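Cyclic GMP-AMP synthase-like receptor (Tribolium castaneum, PDB 7LT2) makes cyclic GMP-AMP from ATP and GTP as a cytoplasmic sensor of double-stranded RNA, and so triggers innate immune responses. Local coordinates at residues P358-I361 with A362-L365; R113-K116 with D117-K120; L365-K368 with E369-T372. All coordinates share one frame; numbering follows the deposited sequence.

Interaction 1 (P358-I361 with A362-L365); sequences PENI and AKHL
The His364 imidazole and the Asn360 amide are the flat groups of the turn that leads into the short helix 361-365. Asn360 O approaches the ring obliquely, 3.1 Å from His364 CD2. His364 NE2 is hydrogen-bonded to Asp353 OD2, while Tyr349 meets the ring with its plane turned by about 70° and Ile350 and Ile354 pack on the side chain, all from helix 337-354. The amide of Asn360 is gripped at both ends: ND2 bonds the backbone O of Asp353, and OD1 accepts from Lys363 NZ at 3.0 Å, the donor tilted 28° from the carbonyl plane. Lys363 reaches it because its chain is extended beyond CG and slants across Asn360, with CD 3.6 Å from Asn360 OD1. On another side of the turn, Ile361 and Leu365 lie side by side, and Ile361 CG2 is 3.7 Å from Leu365 CD2. In the backbone, Asn360 O receives weak bonds from Lys363 N and His364 N, and a water links Pro358 O to Ala362 N. Ile361 O is doubly held, by Leu365 N at 2.9 Å, almost in line with the carbonyl, and by His364 N at 3.0 Å, from above the carbonyl plane.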
loop_
_atom_site.group_PDB
_atom_site.type_symbol
_atom_site.label_atom_id
_atom_site.label_comp_id
_atom_site.label_asym_id
_atom_site.label_seq_id
_atom_site.Cartn_x
_atom_site.Cartn_y
_atom_site.Cartn_z
ATOM N N PRO A 358 31.671 0.229 9.590
ATOM C CA PRO A 358 30.242 0.334 9.923
ATOM C C PRO A 358 29.887 1.632 10.625
ATOM O O PRO A 358 28.718 2.033 10.599
ATOM C CB PRO A 358 29.994 -0.890 10.819
ATOM C CG PRO A 358 31.330 -1.238 11.372
ATOM C CD PRO A 358 32.333 -0.873 10.311
ATOM N N GLU A 359 30.860 2.317 11.231
ATOM C CA GLU A 359 30.594 3.615 11.838
ATOM C C GLU A 359 30.284 4.693 10.807
ATOM O O GLU A 359 29.803 5.767 11.186
ATOM C CB GLU A 359 31.782 4.052 12.702
ATOM C CG GLU A 359 33.003 4.529 11.926
ATOM C CD GLU A 359 33.871 3.389 11.419
ATOM O OE1 GLU A 359 33.472 2.214 11.566
ATOM O OE2 GLU A 359 34.959 3.674 10.875
ATOM N N ASN A 360 30.546 4.440 9.524
ATOM C CA ASN A 360 30.190 5.377 8.467
ATOM C C ASN A 360 28.757 5.214 7.977
ATOM O O ASN A 360 28.284 6.067 7.217
ATOM C CB ASN A 360 31.144 5.226 7.275
ATOM C CG ASN A 360 32.551 5.690 7.591
ATOM O OD1 ASN A 360 32.781 6.371 8.589
ATOM N ND2 ASN A 360 33.500 5.332 6.733
ATOM N N ILE A 361 28.058 4.148 8.378
ATOM C CA ILE A 361 26.709 3.916 7.864
ATOM C C ILE A 361 25.787 5.068 8.239
ATOM O O ILE A 361 25.051 5.596 7.396
ATOM C CB ILE A 361 26.158 2.573 8.374
ATOM C CG1 ILE A 361 26.980 1.408 7.823
ATOM C CG2 ILE A 361 24.692 2.426 7.989
ATOM C CD1 ILE A 361 26.588 0.057 8.422
ATOM N N ALA A 362 25.807 5.467 9.515
ATOM C CA ALA A 362 24.941 6.549 9.973
ATOM C C ALA A 362 25.232 7.851 9.245
ATOM O O ALA A 362 24.328 8.675 9.060
ATOM C CB ALA A 362 25.092 6.748 11.481
ATOM N N LYS A 363 26.483 8.059 8.828
ATOM C CA LYS A 363 26.823 9.275 8.102
ATOM C C LYS A 363 26.132 9.333 6.746
ATOM O O LYS A 363 25.828 10.425 6.252
ATOM C CB LYS A 363 28.339 9.372 7.932
ATOM C CG LYS A 363 29.111 9.331 9.242
ATOM C CD LYS A 363 30.608 9.251 8.985
ATOM C CE LYS A 363 31.383 9.117 10.280
ATOM N NZ LYS A 363 32.854 9.007 10.040
ATOM N N HIS A 364 25.874 8.178 6.129
ATOM C CA HIS A 364 25.184 8.140 4.847
ATOM C C HIS A 364 23.673 8.068 4.993
ATOM O O HIS A 364 22.950 8.567 4.124
ATOM C CB HIS A 364 25.654 6.941 4.017
ATOM C CG HIS A 364 27.087 7.020 3.595
ATOM N ND1 HIS A 364 27.498 7.731 2.488
ATOM C CD2 HIS A 364 28.204 6.470 4.126
ATOM C CE1 HIS A 364 28.809 7.624 2.361
ATOM N NE2 HIS A 364 29.261 6.863 3.341
ATOM N N LEU A 365 23.179 7.446 6.064
ATOM C CA LEU A 365 21.740 7.269 6.219
ATOM C C LEU A 365 21.054 8.530 6.726
ATOM O O LEU A 365 19.916 8.811 6.333
ATOM C CB LEU A 365 21.455 6.103 7.169
ATOM C CG LEU A 365 21.328 4.703 6.561
ATOM C CD1 LEU A 365 22.490 4.378 5.634
ATOM C CD2 LEU A 365 21.230 3.674 7.670
HETATM O O HOH W 1 27.015 3.818 11.424
#

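Interaction 2 (R113-K116 with D117-K120); sequences RVYK and DFRK
Lys116, Asp117 and Tyr115 carry this contact, a type I beta turn in the nucleotidyltransferase domain that leads from a 3-10 segment at 113-114 into helix 118-122; the backbone angles of Lys116 and Asp117, its two central residues, fit that class. Lys116 and Asp117 meet as neighbours whose side chains slant past one another: Lys116 CG comes to 4.0 Å from Asp117 OD1. The fully extended first bonds of Lys116 carry its ammonium away from the turn, and its NZ stays 5.9 Å from Asp117 OD1. Asp117 stands at the N-cap position, yet its carboxylate makes no capping bond there. OD1 is instead engaged by Lys120 NZ in a salt bridge, met on the anti side and 30° out of the carboxylate plane; the modelled separation is short enough for its exact length to be doubtful.

Tyr115 supplies the backbone closure and the apolar face. Its O accepts from Phe118 N at 3.0 Å (N-H...O angle 166°), although the donor sits well above the carbonyl plane. The two side chains run alongside each other, with Tyr115 CD2 4.0 Å from Phe118 CD1. Their rings are oblique, neither stacked nor edge-to-face, with centroids 6.0 Å apart and planes at 49°. Beyond the pair, Trp106 meets the Tyr115 ring edge-to-face and Phe122 stacks on Phe118, while Leu45 and Leu49 of helix 44-49 pack on Tyr115.

Three waters add bridges across the turn. One joins Val114 O to Asp117 N, and a second joins Arg119 N to Tyr115 O, which thus has both a direct and a water partner. A third donates to Lys116 O at 2.8 Å and accepts from both Lys120 N and Lys120 NZ. The chemistry is thus divided between a buried side held by apolar aromatic packing and a water-bridged, charged side.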
loop_
_atom_site.group_PDB
_atom_site.type_symbol
_atom_site.label_atom_id
_atom_site.label_comp_id
_atom_site.label_asym_id
_atom_site.label_seq_id
_atom_site.Cartn_x
_atom_site.Cartn_y
_atom_site.Cartn_z
ATOM N N ARG A 113 -32.125 -7.965 -7.395
ATOM C CA ARG A 113 -32.937 -6.751 -7.393
ATOM C C ARG A 113 -32.113 -5.525 -7.007
ATOM O O ARG A 113 -32.203 -4.474 -7.651
ATOM C CB ARG A 113 -34.114 -6.932 -6.434
ATOM C CG ARG A 113 -35.178 -5.853 -6.505
ATOM C CD ARG A 113 -36.563 -6.478 -6.687
ATOM N NE ARG A 113 -37.642 -5.558 -6.334
ATOM C CZ ARG A 113 -38.935 -5.814 -6.494
ATOM N NH1 ARG A 113 -39.354 -6.945 -7.036
ATOM N NH2 ARG A 113 -39.828 -4.912 -6.100
ATOM N N VAL A 114 -31.304 -5.638 -5.952
ATOM C CA VAL A 114 -30.511 -4.494 -5.512
ATOM C C VAL A 114 -29.417 -4.132 -6.507
ATOM O O VAL A 114 -28.815 -3.058 -6.394
ATOM C CB VAL A 114 -29.938 -4.767 -4.102
ATOM C CG1 VAL A 114 -28.777 -5.744 -4.160
ATOM C CG2 VAL A 114 -29.544 -3.462 -3.413
ATOM N N TYR A 115 -29.159 -4.986 -7.498
ATOM C CA TYR A 115 -28.185 -4.694 -8.542
ATOM C C TYR A 115 -28.806 -4.027 -9.765
ATOM O O TYR A 115 -28.170 -4.000 -10.826
ATOM C CB TYR A 115 -27.456 -5.976 -8.957
ATOM C CG TYR A 115 -26.484 -6.473 -7.913
ATOM C CD1 TYR A 115 -26.936 -7.128 -6.774
ATOM C CD2 TYR A 115 -25.116 -6.298 -8.071
ATOM C CE1 TYR A 115 -26.046 -7.587 -5.812
ATOM C CE2 TYR A 115 -24.220 -6.756 -7.117
ATOM C CZ TYR A 115 -24.694 -7.398 -5.990
ATOM O OH TYR A 115 -23.808 -7.857 -5.036
ATOM N N LYS A 116 -30.022 -3.480 -9.637
ATOM C CA LYS A 116 -30.709 -2.904 -10.791
ATOM C C LYS A 116 -29.864 -1.843 -11.483
ATOM O O LYS A 116 -29.880 -1.738 -12.715
ATOM C CB LYS A 116 -32.053 -2.303 -10.379
ATOM C CG LYS A 116 -32.828 -1.728 -11.572
ATOM C CD LYS A 116 -34.153 -1.111 -11.164
ATOM C CE LYS A 116 -34.948 -0.686 -12.397
ATOM N NZ LYS A 116 -35.094 -1.828 -13.342
ATOM N N ASP A 117 -29.120 -1.046 -10.717
ATOM C CA ASP A 117 -28.338 0.036 -11.293
ATOM C C ASP A 117 -26.855 -0.296 -11.414
ATOM O O ASP A 117 -26.060 0.603 -11.706
ATOM C CB ASP A 117 -28.518 1.321 -10.471
ATOM C CG ASP A 117 -29.917 1.921 -10.600
ATOM O OD1 ASP A 117 -30.612 1.649 -11.601
ATOM O OD2 ASP A 117 -30.319 2.681 -9.694
ATOM N N PHE A 118 -26.460 -1.560 -11.215
ATOM C CA PHE A 118 -25.039 -1.903 -11.272
ATOM C C PHE A 118 -24.446 -1.591 -12.643
ATOM O O PHE A 118 -23.363 -1.004 -12.742
ATOM C CB PHE A 118 -24.821 -3.379 -10.918
ATOM C CG PHE A 118 -23.367 -3.783 -10.883
ATOM C CD1 PHE A 118 -22.625 -3.625 -9.723
ATOM C CD2 PHE A 118 -22.744 -4.309 -12.005
ATOM C CE1 PHE A 118 -21.282 -3.979 -9.682
ATOM C CE2 PHE A 118 -21.400 -4.664 -11.970
ATOM C CZ PHE A 118 -20.670 -4.498 -10.806
ATOM N N ARG A 119 -25.139 -1.983 -13.714
ATOM C CA ARG A 119 -24.630 -1.728 -15.057
ATOM C C ARG A 119 -24.432 -0.233 -15.299
ATOM O O ARG A 119 -23.363 0.197 -15.748
ATOM C CB ARG A 119 -25.581 -2.334 -16.097
ATOM C CG ARG A 119 -25.139 -2.119 -17.529
ATOM C CD ARG A 119 -26.042 -2.850 -18.522
ATOM N NE ARG A 119 -25.709 -4.266 -18.646
ATOM C CZ ARG A 119 -26.574 -5.265 -18.509
ATOM N NH1 ARG A 119 -27.848 -5.046 -18.230
ATOM N NH2 ARG A 119 -26.153 -6.514 -18.679
ATOM N N LYS A 120 -25.454 0.577 -14.997
ATOM C CA LYS A 120 -25.349 2.021 -15.194
ATOM C C LYS A 120 -24.177 2.605 -14.424
ATOM O O LYS A 120 -23.490 3.509 -14.916
ATOM C CB LYS A 120 -26.625 2.732 -14.740
ATOM C CG LYS A 120 -27.878 2.486 -15.525
ATOM C CD LYS A 120 -28.959 3.413 -14.979
ATOM C CE LYS A 120 -30.304 2.741 -14.943
ATOM N NZ LYS A 120 -30.254 1.533 -14.091
HETATM O O HOH W 2 -29.155 -0.754 -7.830
HETATM O O HOH W 3 -27.439 -3.663 -13.696
HETATM O O HOH W 4 -28.210 -0.584 -14.692
#

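Interaction 3 (L365-K368 with E369-T372); sequences LLTK and EEYT
Two torsions close the capping box formed by Thr367 and Glu370 at the start of helix 368-375. At the N-cap, chi1 of 67° sets Thr367 OG1 between its own backbone N and carbonyl carbon, where it accepts from Glu370 N at 3.0 Å. In return Glu370 leaves its backbone with CG anti to the carbonyl carbon (chi1 -76°) and stays extended beyond CG, which brings OE1 back to Thr367 N at 2.9 Å. That N-H meets the carboxylate on the anti side, with an N-H...O angle of 158°. The Thr367 hydroxyl adds a weak bond to the same OE1, and Lys267 NZ of helix 258-272 also forms a salt bridge with it.

Leu366, just ahead of the cap, and Tyr371, within the first turn, bracket the box as a hydrophobic staple. Their CB atoms lie 4.3 Å apart, and Leu366 CD1 comes within 4.1 Å of Tyr371 CA. Leu366 also crosses Glu370 at about a right angle, its CB 3.8 Å from Glu370 CB.

Main-chain bonds then establish the helix: Tyr371 N donates to Thr367 O at 2.7 Å, and Thr372 N donates to Lys368 O. Thr372 OG1 reaches that second carbonyl oxygen too, at 3.3 Å, from the opposite face of its plane.

The exchange of bonds satisfies two main-chain N-H groups, those of Thr367 and Glu370, with side-chain oxygens. Since OE1 collects its donors beside a helix N-terminus and faces the Lys267 ammonium, the Glu370 carboxylate is probably stabilised in its ionised form.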
loop_
_atom_site.group_PDB
_atom_site.type_symbol
_atom_site.label_atom_id
_atom_site.label_comp_id
_atom_site.label_asym_id
_atom_site.label_seq_id
_atom_site.Cartn_x
_atom_site.Cartn_y
_atom_site.Cartn_z
ATOM N N LEU A 365 23.179 7.446 6.064
ATOM C CA LEU A 365 21.740 7.269 6.219
ATOM C C LEU A 365 21.054 8.530 6.726
ATOM O O LEU A 365 19.916 8.811 6.333
ATOM C CB LEU A 365 21.455 6.103 7.169
ATOM C CG LEU A 365 21.328 4.703 6.561
ATOM C CD1 LEU A 365 22.490 4.378 5.634
ATOM C CD2 LEU A 365 21.230 3.674 7.670
ATOM N N LEU A 366 21.720 9.301 7.578
ATOM C CA LEU A 366 21.106 10.430 8.257
ATOM C C LEU A 366 21.484 11.746 7.589
ATOM O O LEU A 366 22.593 11.908 7.073
ATOM C CB LEU A 366 21.524 10.460 9.731
ATOM C CG LEU A 366 21.214 9.192 10.529
ATOM C CD1 LEU A 366 21.616 9.349 11.987
ATOM C CD2 LEU A 366 19.733 8.836 10.411
ATOM N N THR A 367 20.540 12.682 7.594
ATOM C CA THR A 367 20.877 14.055 7.273
ATOM C C THR A 367 21.864 14.577 8.309
ATOM O O THR A 367 22.028 14.001 9.389
ATOM C CB THR A 367 19.623 14.932 7.247
ATOM O OG1 THR A 367 19.079 15.031 8.568
ATOM C CG2 THR A 367 18.568 14.328 6.327
ATOM N N LYS A 368 22.544 15.672 7.969
ATOM C CA LYS A 368 23.479 16.255 8.925
ATOM C C LYS A 368 22.758 16.666 10.201
ATOM O O LYS A 368 23.290 16.508 11.304
ATOM C CB LYS A 368 24.208 17.437 8.293
ATOM C CG LYS A 368 24.839 17.068 6.962
ATOM C CD LYS A 368 26.024 17.937 6.611
ATOM C CE LYS A 368 26.737 17.353 5.407
ATOM N NZ LYS A 368 27.969 18.102 5.111
ATOM N N GLU A 369 21.520 17.146 10.070
ATOM C CA GLU A 369 20.742 17.535 11.242
ATOM C C GLU A 369 20.354 16.320 12.077
ATOM O O GLU A 369 20.410 16.369 13.312
ATOM C CB GLU A 369 19.500 18.315 10.808
ATOM C CG GLU A 369 19.808 19.686 10.204
ATOM C CD GLU A 369 20.406 19.609 8.804
ATOM O OE1 GLU A 369 20.158 18.604 8.101
ATOM O OE2 GLU A 369 21.127 20.554 8.412
ATOM N N GLU A 370 19.955 15.223 11.424
ATOM C CA GLU A 370 19.691 13.986 12.154
ATOM C C GLU A 370 20.961 13.444 12.796
ATOM O O GLU A 370 20.927 12.922 13.916
ATOM C CB GLU A 370 19.088 12.934 11.221
ATOM C CG GLU A 370 17.620 13.129 10.876
ATOM C CD GLU A 370 17.185 12.230 9.739
ATOM O OE1 GLU A 370 18.061 11.833 8.941
ATOM O OE2 GLU A 370 15.979 11.912 9.645
ATOM N N TYR A 371 22.094 13.550 12.097
ATOM C CA TYR A 371 23.335 12.994 12.622
ATOM C C TYR A 371 23.769 13.697 13.901
ATOM O O TYR A 371 24.337 13.061 14.797
ATOM C CB TYR A 371 24.439 13.081 11.568
ATOM C CG TYR A 371 25.678 12.301 11.933
ATOM C CD1 TYR A 371 25.788 10.954 11.624
ATOM C CD2 TYR A 371 26.741 12.913 12.588
ATOM C CE1 TYR A 371 26.920 10.236 11.960
ATOM C CE2 TYR A 371 27.876 12.202 12.923
ATOM C CZ TYR A 371 27.960 10.865 12.606
ATOM O OH TYR A 371 29.090 10.152 12.939
ATOM N N THR A 372 23.515 15.002 14.007
ATOM C CA THR A 372 23.839 15.721 15.231
ATOM C C THR A 372 23.012 15.201 16.402
ATOM O O THR A 372 23.544 14.949 17.488
ATOM C CB THR A 372 23.619 17.220 15.030
ATOM O OG1 THR A 372 24.550 17.715 14.056
ATOM C CG2 THR A 372 23.810 17.969 16.341
#

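How the interactions relate
Interactions 1 and 3 are consecutive parts of one region, with centres about 10 Å apart. They share Leu365, which ends helix 361-365, and they touch again where Lys363 CG lies 3.6 Å from Tyr371 CE1, so the second short helix packs back on the first. Helix 258-272 borders both: Lys267 NZ bonds Leu365 O, and Lys271 NZ bonds Leu366 O. The neighbouring Lys266, predicted by similarity to bind ATP, has its side chain about 9 Å from that of Leu365, so the pair probably lies beside the presumed ATP site. Interaction 2 lies across the chain's centre, its nearest atoms about 46 Å from interaction 1 and 45 Å from interaction 3, away from the annotated sites.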